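Local coordinates for protein AAA ATPase, central region (Enterococcus faecium, PDB 2R9G) that is of uncertain detailed function but probably forms the oligomerising C-terminal part of an MgsA-type AAA+ ATPase, a family linked to DNA replication and repair, at residues D125-D128 against H129-D132; D165-N169 against A170-Q174; K176-G179 against K180-A184. All blocks are in the same frame, centred on the assembly; numbering follows the deposited sequence.

Interaction 1: residues D125-D128 against H129-D132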
loop_
_atom_site.group_PDB
_atom_site.type_symbol
_atom_site.label_atom_id
_atom_site.label_comp_id
_atom_site.label_asym_id
_atom_site.label_seq_id
_atom_site.Cartn_x
_atom_site.Cartn_y
_atom_site.Cartn_z
ATOM N N ASP C 125 17.725 17.567 -27.595
ATOM C CA ASP C 125 17.456 18.557 -26.555
ATOM C C ASP C 125 15.986 18.529 -26.153
ATOM O O ASP C 125 15.144 18.039 -26.906
ATOM C CB ASP C 125 17.846 19.960 -27.025
ATOM C CG ASP C 125 19.327 20.245 -26.854
ATOM O OD1 ASP C 125 19.977 19.589 -26.010
ATOM O OD2 ASP C 125 19.841 21.133 -27.562
ATOM N N VAL C 126 15.705 19.039 -24.955
ATOM C CA VAL C 126 14.344 19.239 -24.469
ATOM C C VAL C 126 13.664 20.271 -25.380
ATOM O O VAL C 126 14.152 21.400 -25.489
ATOM C CB VAL C 126 14.336 19.754 -22.992
ATOM C CG1 VAL C 126 12.928 20.094 -22.534
ATOM C CG2 VAL C 126 14.967 18.741 -22.047
ATOM N N PRO C 127 12.562 19.875 -26.059
ATOM C CA PRO C 127 11.795 20.800 -26.898
ATOM C C PRO C 127 11.367 22.031 -26.108
ATOM O O PRO C 127 10.987 21.913 -24.939
ATOM C CB PRO C 127 10.577 19.969 -27.306
ATOM C CG PRO C 127 11.058 18.570 -27.269
ATOM C CD PRO C 127 11.985 18.518 -26.095
ATOM N N ASP C 128 11.439 23.195 -26.749
ATOM C CA ASP C 128 11.302 24.493 -26.077
ATOM C C ASP C 128 10.014 24.674 -25.277
ATOM O O ASP C 128 10.016 25.348 -24.243
ATOM C CB ASP C 128 11.489 25.631 -27.085
ATOM C CG ASP C 128 12.917 25.716 -27.602
ATOM O OD1 ASP C 128 13.807 26.147 -26.838
ATOM O OD2 ASP C 128 13.154 25.343 -28.770
ATOM N N HIS C 129 8.932 24.051 -25.737
ATOM C CA HIS C 129 7.650 24.111 -25.034
ATOM C C HIS C 129 7.586 23.215 -23.785
ATOM O O HIS C 129 6.630 23.303 -23.014
ATOM C CB HIS C 129 6.491 23.797 -25.981
ATOM C CG HIS C 129 6.513 22.405 -26.525
ATOM N ND1 HIS C 129 7.308 22.034 -27.587
ATOM C CD2 HIS C 129 5.830 21.295 -26.159
ATOM C CE1 HIS C 129 7.112 20.754 -27.854
ATOM N NE2 HIS C 129 6.222 20.282 -26.999
ATOM N N LEU C 130 8.598 22.368 -23.588
ATOM C CA LEU C 130 8.665 21.505 -22.408
ATOM C C LEU C 130 9.580 22.049 -21.319
ATOM O O LEU C 130 9.636 21.489 -20.218
ATOM C CB LEU C 130 9.108 20.092 -22.778
ATOM C CG LEU C 130 8.233 19.266 -23.711
ATOM C CD1 LEU C 130 8.813 17.890 -23.780
ATOM C CD2 LEU C 130 6.769 19.217 -23.267
ATOM N N ARG C 131 10.288 23.133 -21.633
ATOM C CA ARG C 131 11.245 23.744 -20.717
ATOM C C ARG C 131 10.535 24.487 -19.594
ATOM O O ARG C 131 9.377 24.890 -19.740
ATOM C CB ARG C 131 12.175 24.697 -21.472
ATOM C CG ARG C 131 13.083 24.015 -22.486
ATOM C CD ARG C 131 14.005 25.014 -23.172
ATOM N NE ARG C 131 14.626 24.421 -24.354
ATOM C CZ ARG C 131 15.815 23.826 -24.367
ATOM N NH1 ARG C 131 16.539 23.737 -23.258
ATOM N NH2 ARG C 131 16.282 23.312 -25.496
ATOM N N ASP C 132 11.236 24.658 -18.475
ATOM C CA ASP C 132 10.684 25.316 -17.297
ATOM C C ASP C 132 10.448 26.794 -17.583
ATOM O O ASP C 132 11.387 27.534 -17.879
ATOM C CB ASP C 132 11.622 25.134 -16.094
ATOM C CG ASP C 132 10.928 25.381 -14.753
ATOM O OD1 ASP C 132 9.679 25.463 -14.715
ATOM O OD2 ASP C 132 11.638 25.481 -13.729
#
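R131 folds back over V126 and D128, and each step of its side chain meets something different. CB lies against the carbonyl oxygen of D128. CG is turned beside its own backbone N (chi1 -65°), which directs the chain back along the loop, and there CG packs on V126 CG1 at 3.9 Å. From CG to NE the chain is extended, with CD passing alongside D128. NE then reaches D128 OD1 at 3.1 Å, a salt bridge whose hydrogen bond is weak because it is bent (134°); the carboxylate and guanidinium planes are inclined by 36°. V126 O sits over one face of the guanidinium, 2.9 Å from NH2, a position unsuitable for an N-H bond. NH1 instead forms salt bridges to D12 and D16 of the second subunit. Two successive i to i+3 bonds close the backbone here, in the long connection between helices 106-119 and 180-195: L130 N bonds to P127 O at 2.8 Å, and R131 N makes a weak bond to D128 O at 3.4 Å. This folding brings L130 CB to 3.8 Å from V126 CG1. H129 has CG between its backbone N and carbonyl carbon, swinging the imidazole to P127, where CE1 lies 3.6 Å from CB. The ring's NE2 bonds to Q161 O, while Y36 of the second subunit packs on V126, P127 and L130.

Interaction 2: residues D165-N169 against A170-Q174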
loop_
_atom_site.group_PDB
_atom_site.type_symbol
_atom_site.label_atom_id
_atom_site.label_comp_id
_atom_site.label_asym_id
_atom_site.label_seq_id
_atom_site.Cartn_x
_atom_site.Cartn_y
_atom_site.Cartn_z
ATOM N N ASP C 165 13.311 16.035 -30.824
ATOM C CA ASP C 165 13.243 15.923 -32.289
ATOM C C ASP C 165 14.027 14.738 -32.851
ATOM O O ASP C 165 13.533 14.034 -33.727
ATOM C CB ASP C 165 13.687 17.232 -32.961
ATOM C CG ASP C 165 12.641 18.347 -32.852
ATOM O OD1 ASP C 165 11.675 18.223 -32.064
ATOM O OD2 ASP C 165 12.795 19.361 -33.567
ATOM N N LYS C 166 15.226 14.503 -32.316
ATOM C CA LYS C 166 16.063 13.363 -32.713
ATOM C C LYS C 166 15.458 11.991 -32.390
ATOM O O LYS C 166 15.803 10.993 -33.030
ATOM C CB LYS C 166 17.458 13.470 -32.079
ATOM C CG LYS C 166 18.407 14.435 -32.781
ATOM C CD LYS C 166 19.835 14.255 -32.280
ATOM C CE LYS C 166 20.781 15.287 -32.888
ATOM N NZ LYS C 166 22.163 15.173 -32.337
ATOM N N LEU C 167 14.555 11.949 -31.412
ATOM C CA LEU C 167 13.982 10.690 -30.934
ATOM C C LEU C 167 12.476 10.581 -31.145
ATOM O O LEU C 167 11.815 9.833 -30.429
ATOM C CB LEU C 167 14.296 10.496 -29.444
ATOM C CG LEU C 167 15.761 10.346 -29.037
ATOM C CD1 LEU C 167 15.940 10.695 -27.576
ATOM C CD2 LEU C 167 16.269 8.943 -29.331
ATOM N N LYS C 168 11.937 11.303 -32.128
ATOM C CA LYS C 168 10.477 11.373 -32.329
ATOM C C LYS C 168 9.841 10.050 -32.775
ATOM O O LYS C 168 8.626 9.876 -32.672
ATOM C CB LYS C 168 10.091 12.525 -33.281
ATOM C CG LYS C 168 10.082 12.206 -34.793
ATOM C CD LYS C 168 11.481 12.209 -35.408
ATOM C CE LYS C 168 11.514 12.890 -36.776
ATOM N NZ LYS C 168 10.905 12.068 -37.854
ATOM N N ASN C 169 10.673 9.129 -33.255
ATOM C CA ASN C 169 10.219 7.820 -33.723
ATOM C C ASN C 169 10.561 6.679 -32.759
ATOM O O ASN C 169 10.292 5.512 -33.063
ATOM C CB ASN C 169 10.809 7.519 -35.109
ATOM C CG ASN C 169 10.589 8.651 -36.105
ATOM O OD1 ASN C 169 9.470 9.144 -36.272
ATOM N ND2 ASN C 169 11.661 9.061 -36.776
ATOM N N ALA C 170 11.150 7.021 -31.611
ATOM C CA ALA C 170 11.587 6.033 -30.617
ATOM C C ALA C 170 10.412 5.350 -29.928
ATOM O O ALA C 170 9.458 6.003 -29.502
ATOM C CB ALA C 170 12.502 6.672 -29.584
ATOM N N GLN C 171 10.483 4.027 -29.840
ATOM C CA GLN C 171 9.494 3.250 -29.116
ATOM C C GLN C 171 10.225 2.300 -28.182
ATOM O O GLN C 171 10.823 1.313 -28.618
ATOM C CB GLN C 171 8.586 2.486 -30.082
ATOM C CG GLN C 171 7.482 1.683 -29.400
ATOM C CD GLN C 171 6.499 1.060 -30.379
ATOM O OE1 GLN C 171 6.329 1.534 -31.503
ATOM N NE2 GLN C 171 5.836 -0.004 -29.945
ATOM N N TYR C 172 10.182 2.622 -26.894
ATOM C CA TYR C 172 10.873 1.839 -25.871
ATOM C C TYR C 172 9.969 0.803 -25.219
ATOM O O TYR C 172 10.409 -0.307 -24.920
ATOM C CB TYR C 172 11.447 2.761 -24.805
ATOM C CG TYR C 172 12.374 3.823 -25.350
ATOM C CD1 TYR C 172 13.453 3.483 -26.160
ATOM C CD2 TYR C 172 12.172 5.171 -25.047
ATOM C CE1 TYR C 172 14.304 4.454 -26.662
ATOM C CE2 TYR C 172 13.017 6.149 -25.537
ATOM C CZ TYR C 172 14.084 5.783 -26.345
ATOM O OH TYR C 172 14.924 6.750 -26.845
ATOM N N TYR C 173 8.708 1.176 -25.006
ATOM C CA TYR C 173 7.792 0.358 -24.251
ATOM C C TYR C 173 6.965 -0.545 -25.149
ATOM O O TYR C 173 6.204 -0.079 -26.002
ATOM C CB TYR C 173 6.898 1.224 -23.354
ATOM C CG TYR C 173 5.894 0.427 -22.542
ATOM C CD1 TYR C 173 6.318 -0.519 -21.606
ATOM C CD2 TYR C 173 4.525 0.620 -22.710
ATOM C CE1 TYR C 173 5.405 -1.259 -20.866
ATOM C CE2 TYR C 173 3.597 -0.115 -21.973
ATOM C CZ TYR C 173 4.047 -1.053 -21.055
ATOM O OH TYR C 173 3.149 -1.788 -20.316
ATOM N N GLN C 174 7.141 -1.843 -24.961
ATOM C CA GLN C 174 6.270 -2.819 -25.591
ATOM C C GLN C 174 5.508 -3.552 -24.498
ATOM O O GLN C 174 6.075 -4.394 -23.787
ATOM C CB GLN C 174 7.026 -3.761 -26.542
ATOM C CG GLN C 174 8.544 -3.735 -26.409
ATOM C CD GLN C 174 9.260 -3.948 -27.740
ATOM O OE1 GLN C 174 10.164 -4.777 -27.843
ATOM N NE2 GLN C 174 8.861 -3.194 -28.762
#
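L167 and Y172 both carry CG beside the backbone N and anti to the carbonyl carbon (chi1 -64° and -56°), and with these torsions the two side chains meet across the bend, L167 within the turn and Y172 just past it, crossing at about a right angle. The contact is made by the ends of the two groups: the phenol oxygen OH of Y172 lies 3.6 Å from L167 CD2 and 4.1 Å from CD1, so the leucine branches lie against the tyrosine oxygen. That oxygen has its polar partner elsewhere, in D117 of helix 106-119, which L167 also touches. H35 of the second subunit packs on both L167 and Y172, and D31 of that subunit accepts the backbone N-H groups of Y172 and Y173. A170 packs beside this contact, its CB 3.3 Å from L167 O and 4.2 Å from L167 CB. Its N donates to L167 O at 3.1 Å, and the hydrogen points well at the oxygen (162°). This i to i+3 bond closes a beta turn from L167 to A170, and the backbone angles at its corner residues, K168 and N169, make it type I; the turn lies in the long connection between helices 106-119 and 180-195.

Interaction 3: residues K176-G179 against K180-A184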
loop_
_atom_site.group_PDB
_atom_site.type_symbol
_atom_site.label_atom_id
_atom_site.label_comp_id
_atom_site.label_asym_id
_atom_site.label_seq_id
_atom_site.Cartn_x
_atom_site.Cartn_y
_atom_site.Cartn_z
ATOM N N LYS C 176 2.946 -5.871 -22.262
ATOM C CA LYS C 176 2.728 -7.303 -22.214
ATOM C C LYS C 176 1.332 -7.575 -21.689
ATOM O O LYS C 176 0.664 -6.674 -21.187
ATOM C CB LYS C 176 3.807 -7.973 -21.364
ATOM C CG LYS C 176 5.196 -7.874 -21.991
ATOM C CD LYS C 176 6.150 -8.878 -21.379
ATOM C CE LYS C 176 7.286 -9.213 -22.333
ATOM N NZ LYS C 176 7.949 -10.493 -21.937
ATOM N N ASP C 177 0.877 -8.809 -21.837
ATOM C CA ASP C 177 -0.479 -9.161 -21.427
ATOM C C ASP C 177 -0.489 -10.359 -20.487
ATOM O O ASP C 177 -1.462 -11.117 -20.442
ATOM C CB ASP C 177 -1.393 -9.375 -22.653
ATOM C CG ASP C 177 -0.841 -10.395 -23.660
ATOM O OD1 ASP C 177 -0.013 -11.264 -23.301
ATOM O OD2 ASP C 177 -1.259 -10.323 -24.835
ATOM N N THR C 178 0.604 -10.519 -19.740
ATOM C CA THR C 178 0.753 -11.624 -18.794
ATOM C C THR C 178 -0.200 -11.483 -17.604
ATOM O O THR C 178 -0.588 -12.477 -16.999
ATOM C CB THR C 178 2.219 -11.801 -18.307
ATOM O OG1 THR C 178 2.764 -10.532 -17.945
ATOM C CG2 THR C 178 3.085 -12.403 -19.396
ATOM N N GLY C 179 -0.585 -10.250 -17.287
ATOM C CA GLY C 179 -1.618 -10.004 -16.292
ATOM C C GLY C 179 -2.602 -8.923 -16.699
ATOM O O GLY C 179 -2.298 -8.071 -17.545
ATOM N N LYS C 180 -3.768 -8.948 -16.054
ATOM C CA LYS C 180 -4.884 -8.038 -16.325
ATOM C C LYS C 180 -4.577 -6.552 -16.151
ATOM O O LYS C 180 -5.209 -5.712 -16.801
ATOM C CB LYS C 180 -6.091 -8.404 -15.456
ATOM C CG LYS C 180 -6.892 -9.593 -15.967
ATOM C CD LYS C 180 -8.202 -9.738 -15.198
ATOM C CE LYS C 180 -9.012 -10.941 -15.674
ATOM N NZ LYS C 180 -8.416 -12.232 -15.220
ATOM N N TYR C 181 -3.628 -6.217 -15.278
ATOM C CA TYR C 181 -3.280 -4.816 -15.080
ATOM C C TYR C 181 -2.578 -4.210 -16.297
ATOM O O TYR C 181 -2.894 -3.082 -16.704
ATOM C CB TYR C 181 -2.438 -4.611 -13.823
ATOM C CG TYR C 181 -2.375 -3.164 -13.396
ATOM C CD1 TYR C 181 -3.376 -2.609 -12.607
ATOM C CD2 TYR C 181 -1.320 -2.343 -13.789
ATOM C CE1 TYR C 181 -3.325 -1.275 -12.214
ATOM C CE2 TYR C 181 -1.262 -1.011 -13.400
ATOM C CZ TYR C 181 -2.262 -0.485 -12.615
ATOM O OH TYR C 181 -2.207 0.838 -12.228
ATOM N N GLU C 182 -1.634 -4.955 -16.865
ATOM C CA GLU C 182 -0.857 -4.474 -18.003
ATOM C C GLU C 182 -1.567 -4.722 -19.342
ATOM O O GLU C 182 -1.208 -4.124 -20.359
ATOM C CB GLU C 182 0.545 -5.082 -17.997
ATOM C CG GLU C 182 1.605 -4.201 -18.639
ATOM C CD GLU C 182 2.931 -4.914 -18.871
ATOM O OE1 GLU C 182 3.098 -6.072 -18.431
ATOM O OE2 GLU C 182 3.813 -4.306 -19.502
ATOM N N GLN C 183 -2.572 -5.598 -19.337
ATOM C CA GLN C 183 -3.472 -5.746 -20.479
ATOM C C GLN C 183 -4.165 -4.408 -20.716
ATOM O O GLN C 183 -4.209 -3.916 -21.837
ATOM C CB GLN C 183 -4.531 -6.811 -20.212
ATOM C CG GLN C 183 -4.065 -8.239 -20.348
ATOM C CD GLN C 183 -5.145 -9.236 -19.965
ATOM O OE1 GLN C 183 -6.336 -8.913 -19.975
ATOM N NE2 GLN C 183 -4.735 -10.455 -19.618
ATOM N N ALA C 184 -4.665 -3.826 -19.629
ATOM C CA ALA C 184 -5.369 -2.558 -19.647
ATOM C C ALA C 184 -4.446 -1.366 -19.914
ATOM O O ALA C 184 -4.846 -0.422 -20.601
ATOM C CB ALA C 184 -6.134 -2.366 -18.333
HETATM O O HOH W 1 1.596 -8.144 -17.408
#
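E182 OE2 is gripped by several groups: K176 N donates to it across the contact at 3.3 Å, a long and weak bond, while Y173 OH and S106 OG also bond to it. E182 belongs to the first turn of helix 180-195, whose N-cap position is held by G179, and its carboxylate reaches back to tie the helix start to the preceding loop. CG is anti to the backbone N (chi1 -151°) and the chain is extended beyond it, so the carboxylate passes beside K176, with OE1 3.6 Å from K176 CB. Several donors near a helix N-terminus would probably favour the ionised form of this buried carboxylate. OE1 bonds to S104 OG, and a water oxygen also donates to E182 OE1 at 2.8 Å. The same water donates to T178 OG1 and accepts from G179 N, so the carboxylate reaches the N-cap amide through solvent, where a classical capping box would use a direct bond. T178 OG1 bonds in addition to K103 O.

The helix proper opens with G179 O. Q183 N donates to it at 3.1 Å, whereas E182 N makes a weaker, bent bond. Q183 then returns along D177: its CG packs on D177 CB at 3.7 Å, and NE2 makes a nearly straight but weak bond to D177 O at 3.4 Å.

The three contacts follow one another along the chain, from the long connection after helix 106-119 to the start of helix 180-195. Interactions 1 and 2 have centres about 17 Å apart, with nearest atoms about 5 Å apart and not touching. Interactions 2 and 3, with centres about 22 Å apart, are joined directly: Y173 OH lies 2.7 Å from E182 OE2, a probable hydrogen bond between the extended chain and the helix start. Interaction 3 is about 33 Å from interaction 1 between centres. All three reach the second subunit, though at different residues of it, and interaction 3 additionally packs on a third subunit through K176 and T178.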